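Bifunctional endomannanase/endoglucanase (Caldanaerobius polysaccharolyticus, PDB 3W0K) probably hydrolyses internal beta-linkages in mannan and cellulose-type polysaccharides, using a family 5 beta/alpha barrel. Local coordinates at residues Q9-W14 with R46-N51; N180-E185 with K242-L247. All coordinates share one frame; numbering follows the deposited sequence.

Overall arrangement
From the N terminus the chain forms strand 4-7 and enters the loop that supplies 9-14. Helix 25-33 and strand 38-44 follow, and contact 1 closes this first excursion by bringing 46-51 back, so the loops after two adjacent barrel strands are tied together. Contact 2 opens well after that. It starts at 180-185, just beyond helix 176-179, and closes on helix 234-249 after a 56-residue excursion that includes strand 192-197 and the small hairpin 225-227/230-232. The two closures run in series, neither nesting nor crossing. The centres of contacts 1 and 2 are 31 Å apart, on opposite sides of the chain's centre, and the two do not touch.

Contact 1 (Q9-W14 with R46-N51); sequences QWMYVW and RFWTRN
Two neighbouring loops at the mouth of a beta/alpha barrel meet here around Phe47, whose ring is sandwiched between Met11 on one face and Trp14 on the other. Met11 CG comes down near the rim of the ring, a tight 3.3 Å from Phe47 CD2, in a CH-pi contact. On the opposite face Trp14 CB sits almost over the centre, 3.8 Å from the Phe47 centroid. With its CG anti to the backbone N (chi1 172°), Trp14 carries its indole along this same side of Phe47. The five-membered ring of Trp14 turns its edge to the Phe47 face in a T-shaped pair, planes at 82°, and Trp14 CD1 lies 3.7 Å from Phe47 CD1. Further along, Met11 SD reaches the rim of Trp48, 4.1 Å from CZ3, a Met-aromatic contact at the ring edge.

Arg46 meets both rings of the indole: its carbonyl oxygen lies over the five-membered ring, while CB and the guanidinium approach CE3. With the chain bent at chi3, Trp14 CE3 lies over the guanidinium face, 3.7 Å from Arg46 CZ. The planes, 67° apart, form no flat stack. Asp44, ending strand 38-44, bridges the two segments: its OD2 forms a salt bridge with Arg46 NH2 and accepts the Trp14 backbone N-H. Replacing Trp14 by an alanine would keep CB over Phe47 but take away the indole, which would probably leave a gap beside Phe47 and Arg46, the guanidinium then held mainly by Asp44.

The Tyr12 side chain is about 4 Å from a bound Tris molecule, probably from the crystallisation liquor but consistent with a pocket beside these loops. Such packing between loops after adjacent strands belongs to the C-terminal end of a TIM barrel, which carries the active site in family 5 enzymes.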
loop_
_atom_site.group_PDB
_atom_site.type_symbol
_atom_site.label_atom_id
_atom_site.label_comp_id
_atom_site.label_asym_id
_atom_site.label_seq_id
_atom_site.Cartn_x
_atom_site.Cartn_y
_atom_site.Cartn_z
ATOM N N GLN A 9 4.388 2.578 -9.135
ATOM C CA GLN A 9 4.574 1.235 -9.659
ATOM C C GLN A 9 5.815 1.013 -10.535
ATOM O O GLN A 9 5.816 0.145 -11.414
ATOM C CB GLN A 9 3.294 0.835 -10.410
ATOM C CG GLN A 9 2.044 0.653 -9.512
ATOM C CD GLN A 9 1.481 1.951 -8.922
ATOM O OE1 GLN A 9 1.094 1.997 -7.749
ATOM N NE2 GLN A 9 1.405 2.992 -9.736
ATOM N N TRP A 10 6.891 1.733 -10.227
ATOM C CA TRP A 10 8.139 1.651 -10.990
ATOM C C TRP A 10 8.780 0.264 -11.073
ATOM O O TRP A 10 9.434 -0.055 -12.063
ATOM C CB TRP A 10 9.155 2.655 -10.445
ATOM C CG TRP A 10 8.630 4.062 -10.349
ATOM C CD1 TRP A 10 7.706 4.656 -11.162
ATOM C CD2 TRP A 10 9.003 5.047 -9.380
ATOM N NE1 TRP A 10 7.482 5.951 -10.757
ATOM C CE2 TRP A 10 8.266 6.217 -9.666
ATOM C CE3 TRP A 10 9.893 5.054 -8.296
ATOM C CZ2 TRP A 10 8.389 7.385 -8.907
ATOM C CZ3 TRP A 10 10.015 6.217 -7.540
ATOM C CH2 TRP A 10 9.267 7.365 -7.850
ATOM N N MET A 11 8.590 -0.557 -10.041
ATOM C CA MET A 11 9.154 -1.911 -10.005
ATOM C C MET A 11 8.075 -2.842 -9.446
ATOM O O MET A 11 8.355 -3.817 -8.743
ATOM C CB MET A 11 10.402 -1.932 -9.108
ATOM C CG MET A 11 11.252 -3.187 -9.236
ATOM S SD MET A 11 12.633 -3.277 -8.062
ATOM C CE MET A 11 13.518 -1.870 -8.524
ATOM N N TYR A 12 6.843 -2.562 -9.853
ATOM C CA TYR A 12 5.652 -3.271 -9.397
ATOM C C TYR A 12 5.434 -4.712 -9.865
ATOM O O TYR A 12 5.158 -5.591 -9.048
ATOM C CB TYR A 12 4.436 -2.405 -9.738
ATOM C CG TYR A 12 3.108 -2.928 -9.266
ATOM C CD1 TYR A 12 2.923 -3.338 -7.948
ATOM C CD2 TYR A 12 2.023 -2.990 -10.136
ATOM C CE1 TYR A 12 1.693 -3.797 -7.511
ATOM C CE2 TYR A 12 0.784 -3.445 -9.707
ATOM C CZ TYR A 12 0.625 -3.849 -8.393
ATOM O OH TYR A 12 -0.594 -4.317 -7.967
ATOM N N VAL A 13 5.510 -4.947 -11.171
ATOM C CA VAL A 13 5.300 -6.289 -11.714
ATOM C C VAL A 13 6.379 -6.641 -12.732
ATOM O O VAL A 13 6.602 -5.909 -13.698
ATOM C CB VAL A 13 3.902 -6.424 -12.381
ATOM C CG1 VAL A 13 3.759 -7.789 -13.046
ATOM C CG2 VAL A 13 2.801 -6.251 -11.343
ATOM N N TRP A 14 7.052 -7.760 -12.494
ATOM C CA TRP A 14 8.107 -8.217 -13.383
ATOM C C TRP A 14 7.566 -9.063 -14.525
ATOM O O TRP A 14 6.550 -9.744 -14.390
ATOM C CB TRP A 14 9.155 -9.022 -12.600
ATOM C CG TRP A 14 10.196 -9.690 -13.472
ATOM C CD1 TRP A 14 11.352 -9.136 -13.942
ATOM C CD2 TRP A 14 10.153 -11.028 -13.988
ATOM N NE1 TRP A 14 12.031 -10.043 -14.720
ATOM C CE2 TRP A 14 11.318 -11.212 -14.765
ATOM C CE3 TRP A 14 9.242 -12.087 -13.871
ATOM C CZ2 TRP A 14 11.595 -12.417 -15.423
ATOM C CZ3 TRP A 14 9.519 -13.285 -14.529
ATOM C CH2 TRP A 14 10.687 -13.436 -15.295
ATOM N N ARG A 46 10.820 -10.813 -8.217
ATOM C CA ARG A 46 11.314 -11.478 -9.420
ATOM C C ARG A 46 12.210 -10.574 -10.266
ATOM O O ARG A 46 12.918 -11.049 -11.158
ATOM C CB ARG A 46 10.158 -12.031 -10.251
ATOM C CG ARG A 46 9.416 -13.168 -9.570
ATOM C CD ARG A 46 8.270 -13.644 -10.432
ATOM N NE ARG A 46 7.328 -12.559 -10.686
ATOM C CZ ARG A 46 6.348 -12.607 -11.580
ATOM N NH1 ARG A 46 6.171 -13.695 -12.322
ATOM N NH2 ARG A 46 5.542 -11.567 -11.731
ATOM N N PHE A 47 12.186 -9.272 -9.990
ATOM C CA PHE A 47 13.050 -8.346 -10.717
ATOM C C PHE A 47 14.520 -8.644 -10.414
ATOM O O PHE A 47 15.396 -8.322 -11.213
ATOM C CB PHE A 47 12.740 -6.891 -10.349
ATOM C CG PHE A 47 11.690 -6.252 -11.215
ATOM C CD1 PHE A 47 11.994 -5.835 -12.507
ATOM C CD2 PHE A 47 10.405 -6.031 -10.727
ATOM C CE1 PHE A 47 11.033 -5.205 -13.303
ATOM C CE2 PHE A 47 9.438 -5.401 -11.513
ATOM C CZ PHE A 47 9.753 -4.986 -12.803
ATOM N N TRP A 48 14.785 -9.270 -9.267
ATOM C CA TRP A 48 16.156 -9.595 -8.877
ATOM C C TRP A 48 16.341 -11.062 -8.502
ATOM O O TRP A 48 17.426 -11.468 -8.080
ATOM C CB TRP A 48 16.607 -8.698 -7.712
ATOM C CG TRP A 48 15.855 -8.915 -6.417
ATOM C CD1 TRP A 48 16.072 -9.906 -5.502
ATOM C CD2 TRP A 48 14.803 -8.101 -5.879
ATOM N NE1 TRP A 48 15.229 -9.760 -4.432
ATOM C CE2 TRP A 48 14.439 -8.660 -4.634
ATOM C CE3 TRP A 48 14.137 -6.951 -6.325
ATOM C CZ2 TRP A 48 13.438 -8.108 -3.827
ATOM C CZ3 TRP A 48 13.143 -6.402 -5.524
ATOM C CH2 TRP A 48 12.804 -6.983 -4.286
ATOM N N THR A 49 15.288 -11.857 -8.669
ATOM C CA THR A 49 15.340 -13.274 -8.321
ATOM C C THR A 49 14.863 -14.137 -9.477
ATOM O O THR A 49 13.736 -13.987 -9.950
ATOM C CB THR A 49 14.440 -13.575 -7.108
ATOM O OG1 THR A 49 14.714 -12.638 -6.061
ATOM C CG2 THR A 49 14.676 -14.993 -6.596
ATOM N N ARG A 50 15.716 -15.060 -9.910
ATOM C CA ARG A 50 15.370 -15.944 -11.010
ATOM C C ARG A 50 14.973 -17.332 -10.524
ATOM O O ARG A 50 15.635 -17.914 -9.668
ATOM C CB ARG A 50 16.538 -16.050 -11.997
ATOM C CG ARG A 50 16.210 -16.850 -13.252
ATOM C CD ARG A 50 17.093 -16.445 -14.426
ATOM N NE ARG A 50 16.866 -15.058 -14.836
ATOM C CZ ARG A 50 15.821 -14.639 -15.551
ATOM N NH1 ARG A 50 14.889 -15.497 -15.947
ATOM N NH2 ARG A 50 15.710 -13.357 -15.871
ATOM N N ASN A 51 13.850 -17.819 -11.045
ATOM C CA ASN A 51 13.327 -19.147 -10.731
ATOM C C ASN A 51 13.337 -19.550 -9.250
ATOM O O ASN A 51 13.795 -20.640 -8.888
ATOM C CB ASN A 51 14.055 -20.198 -11.578
ATOM C CG ASN A 51 13.329 -21.529 -11.611
ATOM O OD1 ASN A 51 12.098 -21.579 -11.624
ATOM N ND2 ASN A 51 14.093 -22.618 -11.623
#

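Contact 2 (N180-E185 with K242-L247); sequences NIAMPE and KPWRDL
One hydrogen bond joins Trp244 on the helix to the loop backbone: Trp244 NE1 donates to Asn180 O over 3.0 Å, nearly straight at 161°. The oxygen lies practically in the plane of the indole, whereas the donor stands well above the carbonyl plane, 50° out of it. This bond satisfies the polar edge of a buried side chain and helps fix the rotation of its ring.

Above the same indole comes a CH-pi contact. The methyl carbon Ala182 CB sits almost squarely over the five-membered ring of Trp244, 3.9 Å from its centroid. The CG of Trp244 is beside its own backbone N (chi1 -68°), which lays the ring along the loop so that NE1 can reach Asn180 while its face receives Ala182.

Apolar contacts continue from there toward the next helical turn. Ala182 CB meets Pro243 CB at 3.8 Å and Leu247 CD2 at 4.1 Å, so one small methyl fits among three helix residues. Leu247 divides its branches: CD1 touches Pro184 CB at 3.7 Å, and CD2 rests against the backbone between Met183 and Pro184.

Within the helix, on exposed residues, Lys242 NZ forms a salt bridge with Asp246 OD2 at 3.1 Å; on the loop, Glu185 has its own with Arg148.

His193 of strand 192-197 touches both Trp244 and Leu247. Arg148 of helix 148-165 donates a hydrogen bond to Ala182 O, so 180-185 is lodged between that helix and helix 234-249 as the chain heads into the barrel strand.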
loop_
_atom_site.group_PDB
_atom_site.type_symbol
_atom_site.label_atom_id
_atom_site.label_comp_id
_atom_site.label_asym_id
_atom_site.label_seq_id
_atom_site.Cartn_x
_atom_site.Cartn_y
_atom_site.Cartn_z
ATOM N N ASN A 180 -7.504 -5.446 5.197
ATOM C CA ASN A 180 -8.760 -5.038 5.833
ATOM C C ASN A 180 -8.876 -5.257 7.333
ATOM O O ASN A 180 -9.533 -4.480 8.031
ATOM C CB ASN A 180 -9.927 -5.797 5.194
ATOM C CG ASN A 180 -10.188 -5.381 3.773
ATOM O OD1 ASN A 180 -9.898 -6.117 2.828
ATOM N ND2 ASN A 180 -10.771 -4.207 3.610
ATOM N N ILE A 181 -8.261 -6.334 7.810
ATOM C CA ILE A 181 -8.362 -6.762 9.203
ATOM C C ILE A 181 -7.266 -6.330 10.170
ATOM O O ILE A 181 -6.088 -6.612 9.955
ATOM C CB ILE A 181 -8.515 -8.305 9.242
ATOM C CG1 ILE A 181 -9.672 -8.743 8.335
ATOM C CG2 ILE A 181 -8.723 -8.801 10.666
ATOM C CD1 ILE A 181 -11.019 -8.151 8.704
ATOM N N ALA A 182 -7.683 -5.693 11.267
ATOM C CA ALA A 182 -6.770 -5.217 12.306
ATOM C C ALA A 182 -6.097 -6.382 13.028
ATOM O O ALA A 182 -6.668 -7.471 13.141
ATOM C CB ALA A 182 -7.515 -4.335 13.302
ATOM N N MET A 183 -4.904 -6.130 13.557
ATOM C CA MET A 183 -4.127 -7.169 14.226
ATOM C C MET A 183 -3.710 -6.809 15.649
ATOM O O MET A 183 -2.548 -6.496 15.906
ATOM C CB MET A 183 -2.884 -7.474 13.380
ATOM C CG MET A 183 -3.216 -7.840 11.938
ATOM S SD MET A 183 -1.829 -7.624 10.802
ATOM C CE MET A 183 -1.654 -5.821 10.814
ATOM N N PRO A 184 -4.647 -6.893 16.606
ATOM C CA PRO A 184 -4.311 -6.562 17.995
ATOM C C PRO A 184 -3.211 -7.450 18.577
ATOM O O PRO A 184 -2.480 -7.034 19.478
ATOM C CB PRO A 184 -5.649 -6.734 18.725
ATOM C CG PRO A 184 -6.386 -7.727 17.887
ATOM C CD PRO A 184 -6.061 -7.291 16.482
ATOM N N GLU A 185 -3.055 -8.645 18.007
ATOM C CA GLU A 185 -2.038 -9.591 18.454
ATOM C C GLU A 185 -0.615 -9.105 18.169
ATOM O O GLU A 185 0.345 -9.619 18.740
ATOM C CB GLU A 185 -2.266 -10.980 17.831
ATOM C CG GLU A 185 -2.157 -11.048 16.299
ATOM C CD GLU A 185 -3.448 -10.682 15.566
ATOM O OE1 GLU A 185 -4.384 -10.128 16.179
ATOM O OE2 GLU A 185 -3.530 -10.956 14.354
ATOM N N LYS A 242 -13.429 0.748 13.140
ATOM C CA LYS A 242 -13.420 0.647 14.599
ATOM C C LYS A 242 -12.286 -0.204 15.181
ATOM O O LYS A 242 -11.615 0.228 16.115
ATOM C CB LYS A 242 -14.778 0.181 15.138
ATOM C CG LYS A 242 -14.873 0.252 16.657
ATOM C CD LYS A 242 -16.245 -0.154 17.165
ATOM C CE LYS A 242 -16.355 0.062 18.670
ATOM N NZ LYS A 242 -15.313 -0.683 19.436
ATOM N N PRO A 243 -12.052 -1.417 14.639
ATOM C CA PRO A 243 -10.968 -2.250 15.176
ATOM C C PRO A 243 -9.603 -1.570 15.042
ATOM O O PRO A 243 -8.708 -1.773 15.867
ATOM C CB PRO A 243 -11.054 -3.512 14.317
ATOM C CG PRO A 243 -12.514 -3.595 13.989
ATOM C CD PRO A 243 -12.822 -2.162 13.627
ATOM N N TRP A 244 -9.450 -0.769 13.990
ATOM C CA TRP A 244 -8.207 -0.041 13.752
ATOM C C TRP A 244 -8.095 1.136 14.718
ATOM O O TRP A 244 -7.013 1.441 15.213
ATOM C CB TRP A 244 -8.138 0.429 12.299
ATOM C CG TRP A 244 -7.994 -0.706 11.331
ATOM C CD1 TRP A 244 -8.992 -1.472 10.804
ATOM C CD2 TRP A 244 -6.769 -1.213 10.790
ATOM N NE1 TRP A 244 -8.465 -2.430 9.967
ATOM C CE2 TRP A 244 -7.102 -2.292 9.940
ATOM C CE3 TRP A 244 -5.421 -0.860 10.941
ATOM C CZ2 TRP A 244 -6.134 -3.023 9.240
ATOM C CZ3 TRP A 244 -4.457 -1.586 10.245
ATOM C CH2 TRP A 244 -4.821 -2.656 9.404
ATOM N N ARG A 245 -9.225 1.778 14.997
ATOM C CA ARG A 245 -9.264 2.903 15.927
ATOM C C ARG A 245 -9.009 2.440 17.357
ATOM O O ARG A 245 -8.359 3.143 18.136
ATOM C CB ARG A 245 -10.611 3.624 15.837
ATOM C CG ARG A 245 -10.706 4.568 14.658
ATOM C CD ARG A 245 -9.851 5.810 14.885
ATOM N NE ARG A 245 -10.527 6.795 15.732
ATOM C CZ ARG A 245 -9.973 7.921 16.173
ATOM N NH1 ARG A 245 -8.717 8.222 15.865
ATOM N NH2 ARG A 245 -10.694 8.778 16.885
ATOM N N ASP A 246 -9.518 1.257 17.697
ATOM C CA ASP A 246 -9.330 0.692 19.032
ATOM C C ASP A 246 -7.848 0.457 19.289
ATOM O O ASP A 246 -7.368 0.629 20.406
ATOM C CB ASP A 246 -10.102 -0.625 19.183
ATOM C CG ASP A 246 -11.611 -0.424 19.236
ATOM O OD1 ASP A 246 -12.069 0.716 19.471
ATOM O OD2 ASP A 246 -12.344 -1.416 19.045
ATOM N N LEU A 247 -7.127 0.073 18.239
ATOM C CA LEU A 247 -5.694 -0.168 18.341
ATOM C C LEU A 247 -4.938 1.151 18.475
ATOM O O LEU A 247 -3.997 1.253 19.261
ATOM C CB LEU A 247 -5.202 -0.944 17.119
ATOM C CG LEU A 247 -4.751 -2.386 17.369
ATOM C CD1 LEU A 247 -5.663 -3.073 18.372
ATOM C CD2 LEU A 247 -4.707 -3.144 16.060
#